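Local atomic coordinates of Ral guanine nucleotide dissociation stimulator-like 2 (Mus musculus, PDB entry 4JGW), a protein that probably acts as a guanine nucleotide exchange factor, through its REM and CDC25-homology domains, and is a putative effector of Ras and Rap. Residues A[207-212]-A[446-451]. Numbering follows the deposited sequence.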
loop_
_atom_site.group_PDB
_atom_site.type_symbol
_atom_site.label_atom_id
_atom_site.label_comp_id
_atom_site.label_asym_id
_atom_site.label_seq_id
_atom_site.Cartn_x
_atom_site.Cartn_y
_atom_site.Cartn_z
ATOM N N ALA A 207 -15.942 11.197 12.170
ATOM C CA ALA A 207 -15.560 10.026 11.381
ATOM C C ALA A 207 -15.346 10.383 9.910
ATOM O O ALA A 207 -14.319 10.028 9.327
ATOM C CB ALA A 207 -16.600 8.929 11.518
ATOM N N GLU A 208 -16.310 11.102 9.331
ATOM C CA GLU A 208 -16.219 11.581 7.947
ATOM C C GLU A 208 -14.957 12.400 7.704
ATOM O O GLU A 208 -14.327 12.298 6.648
ATOM C CB GLU A 208 -17.449 12.420 7.585
ATOM C CG GLU A 208 -18.706 11.605 7.329
ATOM C CD GLU A 208 -19.976 12.449 7.312
ATOM O OE1 GLU A 208 -19.890 13.698 7.320
ATOM O OE2 GLU A 208 -21.071 11.854 7.289
ATOM N N GLN A 209 -14.594 13.204 8.696
ATOM C CA GLN A 209 -13.450 14.096 8.602
ATOM C C GLN A 209 -12.133 13.343 8.786
ATOM O O GLN A 209 -11.142 13.648 8.119
ATOM C CB GLN A 209 -13.595 15.217 9.632
ATOM C CG GLN A 209 -13.350 16.621 9.093
ATOM C CD GLN A 209 -14.044 16.914 7.764
ATOM O OE1 GLN A 209 -13.483 17.601 6.922
ATOM N NE2 GLN A 209 -15.256 16.400 7.577
ATOM N N LEU A 210 -12.130 12.363 9.685
ATOM C CA LEU A 210 -10.982 11.475 9.849
ATOM C C LEU A 210 -10.764 10.643 8.583
ATOM O O LEU A 210 -9.629 10.419 8.170
ATOM C CB LEU A 210 -11.158 10.558 11.068
ATOM C CG LEU A 210 -11.097 11.159 12.479
ATOM C CD1 LEU A 210 -11.336 10.077 13.515
ATOM C CD2 LEU A 210 -9.769 11.861 12.746
ATOM N N THR A 211 -11.865 10.210 7.969
ATOM C CA THR A 211 -11.825 9.410 6.746
ATOM C C THR A 211 -11.311 10.207 5.542
ATOM O O THR A 211 -10.567 9.673 4.719
ATOM C CB THR A 211 -13.199 8.771 6.440
ATOM O OG1 THR A 211 -13.671 8.088 7.606
ATOM C CG2 THR A 211 -13.095 7.772 5.297
ATOM N N LEU A 212 -11.689 11.482 5.459
ATOM C CA LEU A 212 -11.191 12.371 4.405
ATOM C C LEU A 212 -9.665 12.465 4.425
ATOM O O LEU A 212 -9.022 12.391 3.378
ATOM C CB LEU A 212 -11.807 13.768 4.533
ATOM C CG LEU A 212 -11.630 14.739 3.361
ATOM C CD1 LEU A 212 -12.544 14.377 2.193
ATOM C CD2 LEU A 212 -11.893 16.165 3.813
ATOM N N ASP A 446 -13.909 23.603 10.464
ATOM C CA ASP A 446 -13.742 23.717 11.915
ATOM C C ASP A 446 -13.288 22.432 12.617
ATOM O O ASP A 446 -12.536 22.499 13.589
ATOM C CB ASP A 446 -14.995 24.304 12.573
ATOM C CG ASP A 446 -15.133 25.798 12.324
ATOM O OD1 ASP A 446 -15.606 26.183 11.233
ATOM O OD2 ASP A 446 -14.766 26.588 13.221
ATOM N N ILE A 447 -13.734 21.275 12.130
ATOM C CA ILE A 447 -13.223 19.995 12.637
ATOM C C ILE A 447 -11.755 19.833 12.238
ATOM O O ILE A 447 -10.929 19.397 13.045
ATOM C CB ILE A 447 -14.054 18.773 12.158
ATOM C CG1 ILE A 447 -15.507 18.894 12.626
ATOM C CG2 ILE A 447 -13.442 17.463 12.673
ATOM C CD1 ILE A 447 -16.444 17.852 12.048
ATOM N N GLN A 448 -11.440 20.208 10.998
ATOM C CA GLN A 448 -10.067 20.163 10.492
ATOM C C GLN A 448 -9.131 21.063 11.300
ATOM O O GLN A 448 -8.016 20.657 11.634
ATOM C CB GLN A 448 -10.013 20.527 9.002
ATOM C CG GLN A 448 -10.594 19.467 8.061
ATOM C CD GLN A 448 -9.790 18.171 8.024
ATOM O OE1 GLN A 448 -8.588 18.151 8.303
ATOM N NE2 GLN A 448 -10.456 17.081 7.669
ATOM N N GLN A 449 -9.595 22.273 11.619
ATOM C CA GLN A 449 -8.821 23.221 12.426
ATOM C C GLN A 449 -8.556 22.683 13.837
ATOM O O GLN A 449 -7.465 22.869 14.380
ATOM C CB GLN A 449 -9.515 24.588 12.488
ATOM C CG GLN A 449 -8.658 25.700 13.097
ATOM C CD GLN A 449 -9.263 27.087 12.937
ATOM O OE1 GLN A 449 -10.472 27.277 13.094
ATOM N NE2 GLN A 449 -8.418 28.066 12.630
ATOM N N TRP A 450 -9.554 22.015 14.416
ATOM C CA TRP A 450 -9.408 21.374 15.723
ATOM C C TRP A 450 -8.381 20.237 15.684
ATOM O O TRP A 450 -7.534 20.131 16.575
ATOM C CB TRP A 450 -10.761 20.868 16.238
ATOM C CG TRP A 450 -10.655 20.001 17.465
ATOM C CD1 TRP A 450 -10.413 20.414 18.743
ATOM C CD2 TRP A 450 -10.785 18.573 17.522
ATOM N NE1 TRP A 450 -10.383 19.335 19.594
ATOM C CE2 TRP A 450 -10.606 18.192 18.871
ATOM C CE3 TRP A 450 -11.030 17.579 16.564
ATOM C CZ2 TRP A 450 -10.670 16.859 19.290
ATOM C CZ3 TRP A 450 -11.093 16.252 16.980
ATOM C CH2 TRP A 450 -10.913 15.906 18.332
ATOM N N LEU A 451 -8.461 19.402 14.648
ATOM C CA LEU A 451 -7.520 18.296 14.450
ATOM C C LEU A 451 -6.076 18.771 14.285
ATOM O O LEU A 451 -5.145 18.116 14.754
ATOM C CB LEU A 451 -7.934 17.443 13.246
ATOM C CG LEU A 451 -9.130 16.504 13.420
ATOM C CD1 LEU A 451 -9.710 16.121 12.068
ATOM C CD2 LEU A 451 -8.748 15.260 14.217
#
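Gln209 and Gln448 carry the polar part of this helix-helix contact. The amide nitrogen NE2 of Gln448 donates to OE1 of Gln209 over 3.2 Å, and the bond is nearly straight at the hydrogen (171°). Its oxygen lies in the plane of the Gln448 amide, whereas the nitrogen approaches Gln209 from the flank of its C=O, tilted from that carbonyl plane; the two amides are turned 71° against each other. With CG beside its backbone N and a bend at chi2, Gln448 brings its amide to helix 203-219. The backbone N of Asn444 also donates to OE1 of Gln209, so two N-H groups grip the carbonyl oxygen of this buried side chain. Glutamine suits the place because its methylenes pack against apolar neighbours while the terminal amide makes hydrogen bonds.

That dual nature appears in the apolar contacts. CG of Gln209 lies 3.7 Å from CG2 of Ile447, a branch that rests against both CB and CG of the glutamine; Ile447 also touches His205 and Leu206. One turn after Ile447, Leu451 meets Leu210, CD2 to CD2 at 3.8 Å, the side chains crossing at about a right angle. Leucine's branched apolar end suits such methyl contact, and Leu210 also touches Val297.

The helix axes, 10.3 Å apart, cross steeply at -67°. Helix 445-453 thus packs across helix 203-219 within the mainly helical CDC25-homology domain of Ras-family exchange factors.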